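Local coordinates for protein fumarylacetoacetate hydrolase (Burkholderia xenovorans, PDB 5TI1) that probably hydrolyses fumarylacetoacetate to fumarate and acetoacetate, the last step of phenylalanine and tyrosine breakdown, using a bound magnesium ion, at residues B[323-333]-B[414-423]; B[341-349]-B[375-386]. One frame throughout, in Å; residues are numbered along the deposited sequence.

Interaction 1: B[323-333]-B[414-423]; sequences DITLEVTLRPQ and GDELTLAGWC
Thr325 and Trp422, Glu327 and Ala420, Thr329 and Thr418, and Arg331 and Glu416 are the hydrogen-bonded pairs of two antiparallel strands, each pair closed by two backbone N-H to O=C bonds. Between them the non-hydrogen-bonded pairs Leu326–Gly421, Val328–Leu419 and Leu330–Leu417 bring CA carbons close to facing carbonyls; Gly421 CA lies 3.1 Å from Thr325 O. Strand 321-331 lies between 416-424 and 339-345 in a mixed sheet of the FAH-family C-terminal domain, and strand 429-440 flanks 416-424.

Apolar contacts gather on the face of Leu326, Val328, Leu330, Leu417 and Leu419, turned to strand 252-263. Leu330 and Leu417 lie side by side, CD1 to CD1 3.8 Å; Val328 CG2 meets Leu419 CD1 at 3.9 Å. The opposite face, with Glu327, Thr329, Arg331, Glu416 and Thr418, is more polar and partly exposed. There Trp422, its CG between the backbone N and carbonyl carbon (chi1 53°), presents one indole face to Thr325, whose CB makes a CH-pi contact 4.2 Å from the centroid of the five-membered ring.

A salt bridge joins Arg331 NH2 to Glu416 OE1 at 2.8 Å; guanidinium and carboxylate planes stand 89° apart, and the hydrogen bond within it is weak because its N-H...O angle is bent. Gln333 NE2 reaches a lone pair of Gly414 O at 3.0 Å. One water bonds Thr329 OG1, Thr418 OG1 and Glu416 O.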
loop_
_atom_site.group_PDB
_atom_site.type_symbol
_atom_site.label_atom_id
_atom_site.label_comp_id
_atom_site.label_asym_id
_atom_site.label_seq_id
_atom_site.Cartn_x
_atom_site.Cartn_y
_atom_site.Cartn_z
ATOM N N ASP B 323 25.877 -0.244 -11.861
ATOM C CA ASP B 323 26.039 -0.214 -13.315
ATOM C C ASP B 323 25.156 -1.309 -13.906
ATOM O O ASP B 323 25.582 -2.450 -14.090
ATOM C CB ASP B 323 27.512 -0.392 -13.659
ATOM C CG ASP B 323 27.795 -0.295 -15.140
ATOM O OD1 ASP B 323 26.860 -0.113 -15.948
ATOM O OD2 ASP B 323 28.984 -0.411 -15.495
ATOM N N ILE B 324 23.900 -0.961 -14.183
ATOM C CA ILE B 324 22.895 -1.895 -14.697
ATOM C C ILE B 324 22.450 -1.374 -16.053
ATOM O O ILE B 324 21.789 -0.331 -16.136
ATOM C CB ILE B 324 21.687 -2.048 -13.766
ATOM C CG1 ILE B 324 22.103 -2.271 -12.310
ATOM C CG2 ILE B 324 20.828 -3.209 -14.226
ATOM C CD1 ILE B 324 20.903 -2.495 -11.378
ATOM N N THR B 325 22.829 -2.082 -17.114
ATOM C CA THR B 325 22.362 -1.749 -18.450
ATOM C C THR B 325 20.886 -2.115 -18.563
ATOM O O THR B 325 20.485 -3.218 -18.185
ATOM C CB THR B 325 23.189 -2.493 -19.505
ATOM O OG1 THR B 325 24.529 -1.988 -19.504
ATOM C CG2 THR B 325 22.599 -2.307 -20.895
ATOM N N LEU B 326 20.075 -1.181 -19.053
ATOM C CA LEU B 326 18.640 -1.387 -19.217
ATOM C C LEU B 326 18.221 -1.110 -20.657
ATOM O O LEU B 326 18.752 -0.200 -21.305
ATOM C CB LEU B 326 17.856 -0.482 -18.261
ATOM C CG LEU B 326 18.169 -0.615 -16.771
ATOM C CD1 LEU B 326 17.603 0.571 -16.015
ATOM C CD2 LEU B 326 17.627 -1.909 -16.193
ATOM N N GLU B 327 17.258 -1.897 -21.151
ATOM C CA GLU B 327 16.729 -1.750 -22.499
ATOM C C GLU B 327 15.232 -2.014 -22.483
ATOM O O GLU B 327 14.721 -2.758 -21.643
ATOM C CB GLU B 327 17.394 -2.709 -23.508
ATOM C CG GLU B 327 18.906 -2.564 -23.607
ATOM C CD GLU B 327 19.500 -3.289 -24.810
ATOM O OE1 GLU B 327 18.730 -3.912 -25.569
ATOM O OE2 GLU B 327 20.737 -3.229 -24.991
ATOM N N VAL B 328 14.531 -1.402 -23.426
ATOM C CA VAL B 328 13.106 -1.631 -23.600
ATOM C C VAL B 328 12.870 -1.896 -25.076
ATOM O O VAL B 328 13.432 -1.205 -25.933
ATOM C CB VAL B 328 12.259 -0.442 -23.100
ATOM C CG1 VAL B 328 10.766 -0.663 -23.386
ATOM C CG2 VAL B 328 12.503 -0.196 -21.585
ATOM N N THR B 329 12.077 -2.915 -25.375
ATOM C CA THR B 329 11.628 -3.151 -26.734
ATOM C C THR B 329 10.114 -3.033 -26.788
ATOM O O THR B 329 9.413 -3.238 -25.785
ATOM C CB THR B 329 12.088 -4.522 -27.270
ATOM O OG1 THR B 329 11.445 -5.574 -26.546
ATOM C CG2 THR B 329 13.612 -4.665 -27.144
ATOM N N LEU B 330 9.623 -2.659 -27.969
ATOM C CA LEU B 330 8.198 -2.551 -28.238
ATOM C C LEU B 330 7.918 -3.370 -29.485
ATOM O O LEU B 330 8.608 -3.210 -30.496
ATOM C CB LEU B 330 7.773 -1.086 -28.437
ATOM C CG LEU B 330 6.273 -0.744 -28.491
ATOM C CD1 LEU B 330 6.050 0.708 -28.110
ATOM C CD2 LEU B 330 5.650 -1.027 -29.857
ATOM N N ARG B 331 6.938 -4.258 -29.412
ATOM C CA ARG B 331 6.588 -5.061 -30.580
ATOM C C ARG B 331 5.117 -4.879 -30.917
ATOM O O ARG B 331 4.248 -5.304 -30.133
ATOM C CB ARG B 331 6.910 -6.539 -30.364
ATOM C CG ARG B 331 6.589 -7.381 -31.588
ATOM C CD ARG B 331 7.273 -8.730 -31.565
ATOM N NE ARG B 331 6.884 -9.512 -30.402
ATOM C CZ ARG B 331 5.708 -10.116 -30.270
ATOM N NH1 ARG B 331 4.797 -10.019 -31.233
ATOM N NH2 ARG B 331 5.436 -10.807 -29.167
ATOM N N PRO B 332 4.803 -4.222 -32.034
ATOM C CA PRO B 332 3.417 -4.176 -32.511
ATOM C C PRO B 332 2.864 -5.577 -32.700
ATOM O O PRO B 332 3.604 -6.526 -32.975
ATOM C CB PRO B 332 3.521 -3.444 -33.857
ATOM C CG PRO B 332 4.820 -2.657 -33.759
ATOM C CD PRO B 332 5.733 -3.470 -32.897
ATOM N N GLN B 333 1.534 -5.680 -32.583
ATOM C CA GLN B 333 0.863 -6.978 -32.670
ATOM C C GLN B 333 1.154 -7.694 -33.984
ATOM O O GLN B 333 1.269 -8.925 -34.001
ATOM C CB GLN B 333 -0.650 -6.805 -32.481
ATOM C CG GLN B 333 -1.481 -8.101 -32.579
ATOM C CD GLN B 333 -1.187 -9.107 -31.467
ATOM O OE1 GLN B 333 -1.452 -10.300 -31.614
ATOM N NE2 GLN B 333 -0.626 -8.633 -30.365
ATOM N N GLY B 414 -2.451 -4.183 -28.392
ATOM C CA GLY B 414 -1.690 -5.279 -28.946
ATOM C C GLY B 414 -0.180 -5.093 -28.947
ATOM O O GLY B 414 0.537 -6.037 -29.315
ATOM N N ASP B 415 0.327 -3.913 -28.586
ATOM C CA ASP B 415 1.768 -3.733 -28.391
ATOM C C ASP B 415 2.245 -4.514 -27.170
ATOM O O ASP B 415 1.617 -4.477 -26.106
ATOM C CB ASP B 415 2.118 -2.260 -28.168
ATOM C CG ASP B 415 1.951 -1.396 -29.399
ATOM O OD1 ASP B 415 1.629 -1.912 -30.499
ATOM O OD2 ASP B 415 2.166 -0.170 -29.248
ATOM N N GLU B 416 3.379 -5.193 -27.307
ATOM C CA GLU B 416 4.034 -5.832 -26.173
ATOM C C GLU B 416 5.267 -5.018 -25.794
ATOM O O GLU B 416 6.109 -4.720 -26.648
ATOM C CB GLU B 416 4.421 -7.284 -26.483
ATOM C CG GLU B 416 5.122 -7.997 -25.313
ATOM C CD GLU B 416 5.419 -9.473 -25.586
ATOM O OE1 GLU B 416 6.087 -9.789 -26.603
ATOM O OE2 GLU B 416 4.991 -10.317 -24.766
ATOM N N LEU B 417 5.364 -4.650 -24.522
ATOM C CA LEU B 417 6.470 -3.843 -24.014
ATOM C C LEU B 417 7.333 -4.729 -23.130
ATOM O O LEU B 417 6.823 -5.341 -22.184
ATOM C CB LEU B 417 5.953 -2.630 -23.237
ATOM C CG LEU B 417 5.563 -1.391 -24.057
ATOM C CD1 LEU B 417 6.809 -0.721 -24.626
ATOM C CD2 LEU B 417 4.544 -1.677 -25.168
ATOM N N THR B 418 8.633 -4.805 -23.440
ATOM C CA THR B 418 9.541 -5.696 -22.725
ATOM C C THR B 418 10.731 -4.921 -22.177
ATOM O O THR B 418 11.541 -4.389 -22.946
ATOM C CB THR B 418 10.023 -6.834 -23.625
ATOM O OG1 THR B 418 8.893 -7.515 -24.192
ATOM C CG2 THR B 418 10.835 -7.821 -22.812
ATOM N N LEU B 419 10.860 -4.904 -20.857
ATOM C CA LEU B 419 12.048 -4.386 -20.179
ATOM C C LEU B 419 13.059 -5.507 -19.988
ATOM O O LEU B 419 12.691 -6.638 -19.653
ATOM C CB LEU B 419 11.692 -3.806 -18.807
ATOM C CG LEU B 419 11.194 -2.373 -18.636
ATOM C CD1 LEU B 419 9.954 -2.147 -19.409
ATOM C CD2 LEU B 419 10.953 -2.067 -17.142
ATOM N N ALA B 420 14.339 -5.184 -20.181
ATOM C CA ALA B 420 15.413 -6.140 -19.978
ATOM C C ALA B 420 16.595 -5.419 -19.345
ATOM O O ALA B 420 16.765 -4.208 -19.515
ATOM C CB ALA B 420 15.848 -6.802 -21.291
ATOM N N GLY B 421 17.425 -6.168 -18.633
ATOM C CA GLY B 421 18.523 -5.552 -17.910
ATOM C C GLY B 421 19.598 -6.541 -17.544
ATOM O O GLY B 421 19.322 -7.714 -17.275
ATOM N N TRP B 422 20.838 -6.048 -17.497
ATOM C CA TRP B 422 21.954 -6.868 -17.059
ATOM C C TRP B 422 23.096 -5.968 -16.614
ATOM O O TRP B 422 23.201 -4.812 -17.037
ATOM C CB TRP B 422 22.428 -7.819 -18.169
ATOM C CG TRP B 422 22.729 -7.116 -19.440
ATOM C CD1 TRP B 422 23.920 -6.540 -19.808
ATOM C CD2 TRP B 422 21.827 -6.905 -20.523
ATOM N NE1 TRP B 422 23.801 -5.975 -21.048
ATOM C CE2 TRP B 422 22.526 -6.189 -21.514
ATOM C CE3 TRP B 422 20.486 -7.245 -20.750
ATOM C CZ2 TRP B 422 21.933 -5.812 -22.718
ATOM C CZ3 TRP B 422 19.901 -6.870 -21.943
ATOM C CH2 TRP B 422 20.623 -6.163 -22.915
ATOM N N CYS B 423 23.926 -6.503 -15.725
ATOM C CA CYS B 423 25.229 -5.927 -15.444
ATOM C C CYS B 423 26.248 -6.637 -16.323
ATOM O O CYS B 423 26.285 -7.870 -16.356
ATOM C CB CYS B 423 25.591 -6.081 -13.969
ATOM S SG CYS B 423 24.362 -5.393 -12.826
HETATM O O HOH W 1 8.565 -6.108 -26.617
HETATM O O HOH W 2 2.924 -7.812 -29.910
HETATM O O HOH W 3 -0.148 -3.424 -31.644
#

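Interaction 2: B[341-349]-B[375-386]; sequences ITRTNFKHM and SGTISGPTEDSF
Arg343 N donates to Asp384 O at 3.0 Å, a nearly straight bond (165°), and pins the edge of strand 339-345 to the type I turn Thr382–Ser385. Beside it Thr342 OG1, anti to its own backbone nitrogen (chi1 -169°), points into the loop between two carbonyls, 2.7 Å from Phe386 O and 3.1 Å from Asp384 O; its one proton has both within reach. Thr344 follows, its CB packed 3.2 Å from Ser385 O.

Farther along, Ile378 packs against the end of the strand and the residues after it. Its CD1 meets the edge of the Phe346 ring at CD1, 3.7 Å away, and its CG1 touches Met349 SD at 3.8 Å, the two side chains crossing at about a right angle. Met349, bent at chi2 and chi3, brings CE close to the carbonyl oxygens of Ser375 and Gly376. Pro381 CD sits over one face of the His348 imidazole, a CH-pi contact 3.8 Å from the centroid, while Lys347 CG lies over the opposite face.

Second-shell bonds fix these parts. Asn345 OD1 accepts from Lys347 N in an Asx turn that starts the 3-10 segment, and Ser385 OG and N both bond to Thr382 O, bracing the beta turn. Gly376 N bonds Glu228, a magnesium ligand, and Thr377, predicted to bind substrate, touches Glu226 and His160, the predicted proton acceptor. Ile378, Phe346 and Met349 thus pack apolar surface beside Thr377, while the Arg343 N bond and the Thr342 hydroxyl near two loop carbonyls tie down the outer turn; together they probably help set the position of Thr377.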
loop_
_atom_site.group_PDB
_atom_site.type_symbol
_atom_site.label_atom_id
_atom_site.label_comp_id
_atom_site.label_asym_id
_atom_site.label_seq_id
_atom_site.Cartn_x
_atom_site.Cartn_y
_atom_site.Cartn_z
ATOM N N ILE B 341 13.455 0.593 -28.212
ATOM C CA ILE B 341 13.045 1.991 -28.188
ATOM C C ILE B 341 13.862 2.831 -27.217
ATOM O O ILE B 341 13.825 4.069 -27.316
ATOM C CB ILE B 341 11.543 2.131 -27.872
ATOM C CG1 ILE B 341 11.233 1.581 -26.471
ATOM C CG2 ILE B 341 10.716 1.470 -28.983
ATOM C CD1 ILE B 341 9.901 2.054 -25.903
ATOM N N THR B 342 14.587 2.216 -26.285
ATOM C CA THR B 342 15.510 2.982 -25.464
ATOM C C THR B 342 16.567 2.050 -24.887
ATOM O O THR B 342 16.344 0.842 -24.760
ATOM C CB THR B 342 14.773 3.741 -24.353
ATOM O OG1 THR B 342 15.671 4.671 -23.737
ATOM C CG2 THR B 342 14.199 2.780 -23.308
ATOM N N ARG B 343 17.734 2.626 -24.581
ATOM C CA ARG B 343 18.816 1.941 -23.880
ATOM C C ARG B 343 19.399 2.929 -22.880
ATOM O O ARG B 343 19.804 4.023 -23.275
ATOM C CB ARG B 343 19.912 1.465 -24.845
ATOM C CG ARG B 343 19.463 0.515 -25.957
ATOM C CD ARG B 343 20.585 0.322 -27.000
ATOM N NE ARG B 343 20.245 -0.693 -27.998
ATOM C CZ ARG B 343 19.480 -0.478 -29.069
ATOM N NH1 ARG B 343 18.959 0.723 -29.291
ATOM N NH2 ARG B 343 19.221 -1.469 -29.917
ATOM N N THR B 344 19.426 2.571 -21.600
ATOM C CA THR B 344 19.967 3.485 -20.593
ATOM C C THR B 344 20.669 2.668 -19.509
ATOM O O THR B 344 21.032 1.507 -19.725
ATOM C CB THR B 344 18.858 4.393 -20.034
ATOM O OG1 THR B 344 19.444 5.393 -19.190
ATOM C CG2 THR B 344 17.857 3.590 -19.222
ATOM N N ASN B 345 20.875 3.284 -18.341
ATOM C CA ASN B 345 21.597 2.657 -17.244
ATOM C C ASN B 345 21.064 3.186 -15.921
ATOM O O ASN B 345 20.797 4.381 -15.785
ATOM C CB ASN B 345 23.113 2.920 -17.336
ATOM C CG ASN B 345 23.927 1.942 -16.499
ATOM O OD1 ASN B 345 23.845 1.937 -15.267
ATOM N ND2 ASN B 345 24.705 1.094 -17.170
ATOM N N PHE B 346 20.916 2.282 -14.951
ATOM C CA PHE B 346 20.489 2.660 -13.609
ATOM C C PHE B 346 21.503 3.578 -12.912
ATOM O O PHE B 346 21.130 4.327 -12.003
ATOM C CB PHE B 346 20.243 1.374 -12.812
ATOM C CG PHE B 346 19.758 1.589 -11.401
ATOM C CD1 PHE B 346 18.531 2.178 -11.152
ATOM C CD2 PHE B 346 20.517 1.150 -10.322
ATOM C CE1 PHE B 346 18.073 2.346 -9.836
ATOM C CE2 PHE B 346 20.067 1.315 -9.012
ATOM C CZ PHE B 346 18.844 1.907 -8.768
ATOM N N LYS B 347 22.763 3.580 -13.348
ATOM C CA LYS B 347 23.778 4.378 -12.662
ATOM C C LYS B 347 23.527 5.879 -12.747
ATOM O O LYS B 347 24.150 6.624 -11.988
ATOM C CB LYS B 347 25.171 4.070 -13.221
ATOM C CG LYS B 347 25.440 4.616 -14.607
ATOM C CD LYS B 347 26.747 4.060 -15.141
ATOM C CE LYS B 347 27.024 4.526 -16.563
ATOM N NZ LYS B 347 28.434 4.272 -16.949
ATOM N N HIS B 348 22.620 6.342 -13.615
ATOM C CA HIS B 348 22.397 7.776 -13.791
ATOM C C HIS B 348 21.469 8.393 -12.749
ATOM O O HIS B 348 21.317 9.621 -12.733
ATOM C CB HIS B 348 21.829 8.048 -15.180
ATOM C CG HIS B 348 22.729 7.601 -16.284
ATOM N ND1 HIS B 348 24.057 7.960 -16.341
ATOM C CD2 HIS B 348 22.500 6.818 -17.365
ATOM C CE1 HIS B 348 24.608 7.425 -17.416
ATOM N NE2 HIS B 348 23.685 6.726 -18.054
ATOM N N MET B 349 20.839 7.592 -11.900
ATOM C CA MET B 349 19.897 8.143 -10.930
ATOM C C MET B 349 20.581 9.110 -9.960
ATOM O O MET B 349 21.692 8.864 -9.478
ATOM C CB MET B 349 19.217 7.009 -10.170
ATOM C CG MET B 349 18.371 6.105 -11.064
ATOM S SD MET B 349 17.140 6.982 -12.076
ATOM C CE MET B 349 15.655 6.687 -11.102
ATOM N N SER B 375 12.335 2.894 -8.424
ATOM C CA SER B 375 13.341 3.945 -8.522
ATOM C C SER B 375 12.755 5.260 -9.018
ATOM O O SER B 375 13.333 6.320 -8.757
ATOM C CB SER B 375 14.468 3.501 -9.462
ATOM O OG SER B 375 13.954 3.237 -10.760
ATOM N N GLY B 376 11.620 5.214 -9.701
ATOM C CA GLY B 376 11.241 6.270 -10.613
ATOM C C GLY B 376 11.803 6.012 -12.002
ATOM O O GLY B 376 12.774 5.279 -12.180
ATOM N N THR B 377 11.153 6.611 -13.003
ATOM C CA THR B 377 11.551 6.444 -14.404
ATOM C C THR B 377 13.029 6.745 -14.601
ATOM O O THR B 377 13.496 7.834 -14.276
ATOM C CB THR B 377 10.735 7.360 -15.317
ATOM O OG1 THR B 377 9.342 7.102 -15.146
ATOM C CG2 THR B 377 11.115 7.114 -16.779
ATOM N N ILE B 378 13.756 5.786 -15.159
ATOM C CA ILE B 378 15.196 5.904 -15.355
ATOM C C ILE B 378 15.451 6.475 -16.747
ATOM O O ILE B 378 15.187 5.821 -17.761
ATOM C CB ILE B 378 15.888 4.550 -15.176
ATOM C CG1 ILE B 378 15.547 3.974 -13.799
ATOM C CG2 ILE B 378 17.396 4.699 -15.367
ATOM C CD1 ILE B 378 15.826 2.499 -13.659
ATOM N N SER B 379 15.959 7.700 -16.803
ATOM C CA SER B 379 16.271 8.356 -18.064
ATOM C C SER B 379 17.725 8.792 -18.072
ATOM O O SER B 379 18.236 9.318 -17.071
ATOM C CB SER B 379 15.355 9.556 -18.310
ATOM O OG SER B 379 14.057 9.109 -18.662
ATOM N N GLY B 380 18.387 8.563 -19.203
ATOM C CA GLY B 380 19.802 8.811 -19.318
ATOM C C GLY B 380 20.125 10.125 -19.996
ATOM O O GLY B 380 19.267 10.997 -20.169
ATOM N N PRO B 381 21.389 10.290 -20.389
ATOM C CA PRO B 381 21.823 11.562 -20.979
ATOM C C PRO B 381 21.348 11.772 -22.409
ATOM O O PRO B 381 21.030 12.900 -22.795
ATOM C CB PRO B 381 23.356 11.473 -20.916
ATOM C CG PRO B 381 23.651 10.381 -19.921
ATOM C CD PRO B 381 22.528 9.412 -20.077
ATOM N N THR B 382 21.289 10.714 -23.206
ATOM C CA THR B 382 21.040 10.868 -24.630
ATOM C C THR B 382 19.567 10.654 -24.967
ATOM O O THR B 382 18.815 10.019 -24.224
ATOM C CB THR B 382 21.911 9.901 -25.430
ATOM O OG1 THR B 382 21.491 8.553 -25.172
ATOM C CG2 THR B 382 23.370 10.066 -25.019
ATOM N N GLU B 383 19.166 11.198 -26.119
ATOM C CA GLU B 383 17.769 11.152 -26.528
ATOM C C GLU B 383 17.279 9.726 -26.759
ATOM O O GLU B 383 16.065 9.503 -26.789
ATOM C CB GLU B 383 17.569 11.998 -27.790
ATOM N N ASP B 384 18.184 8.759 -26.918
ATOM C CA ASP B 384 17.816 7.359 -27.093
ATOM C C ASP B 384 17.854 6.582 -25.777
ATOM O O ASP B 384 17.849 5.346 -25.789
ATOM C CB ASP B 384 18.719 6.696 -28.150
ATOM C CG ASP B 384 20.210 6.743 -27.786
ATOM O OD1 ASP B 384 20.567 7.294 -26.728
ATOM O OD2 ASP B 384 21.038 6.223 -28.568
ATOM N N SER B 385 17.877 7.288 -24.641
ATOM C CA SER B 385 18.033 6.661 -23.335
ATOM C C SER B 385 16.954 7.078 -22.340
ATOM O O SER B 385 17.104 6.818 -21.139
ATOM C CB SER B 385 19.416 6.982 -22.752
ATOM O OG SER B 385 19.496 8.341 -22.378
ATOM N N PHE B 386 15.879 7.717 -22.793
ATOM C CA PHE B 386 14.819 8.123 -21.881
ATOM C C PHE B 386 13.938 6.928 -21.538
ATOM O O PHE B 386 13.777 5.996 -22.332
ATOM C CB PHE B 386 13.971 9.238 -22.490
ATOM C CG PHE B 386 14.757 10.450 -22.898
ATOM C CD1 PHE B 386 15.979 10.737 -22.309
ATOM C CD2 PHE B 386 14.274 11.307 -23.874
ATOM C CE1 PHE B 386 16.711 11.851 -22.691
ATOM C CE2 PHE B 386 15.006 12.426 -24.261
ATOM C CZ PHE B 386 16.222 12.697 -23.665
HETATM O O HOH W 4 21.726 4.929 -25.232
HETATM O O HOH W 5 18.556 3.393 -28.154
#

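How the interactions relate
Both contacts draw on one sheet: strand 321-331 pairs with 416-424 in interaction 1 and with 339-345, whose segment meets the loop 375-386 in interaction 2. Leu326 O bonds Thr344 N, Asp323 OD1 bonds Asn345 ND2, and Leu326 CD1 packs on Ile378 CD1 at 3.5 Å, so the apolar face of interaction 1 runs into the core of interaction 2. Interaction 1 is partly buried, a regular backbone pairing with one apolar and one more polar face. Interaction 2, mostly buried, joins a strand edge and turn to an irregular loop with one backbone bond across it, and it comes nearer the magnesium: Thr377 lies about 5 Å from it, Leu419 about 10 Å, measured from the side chains.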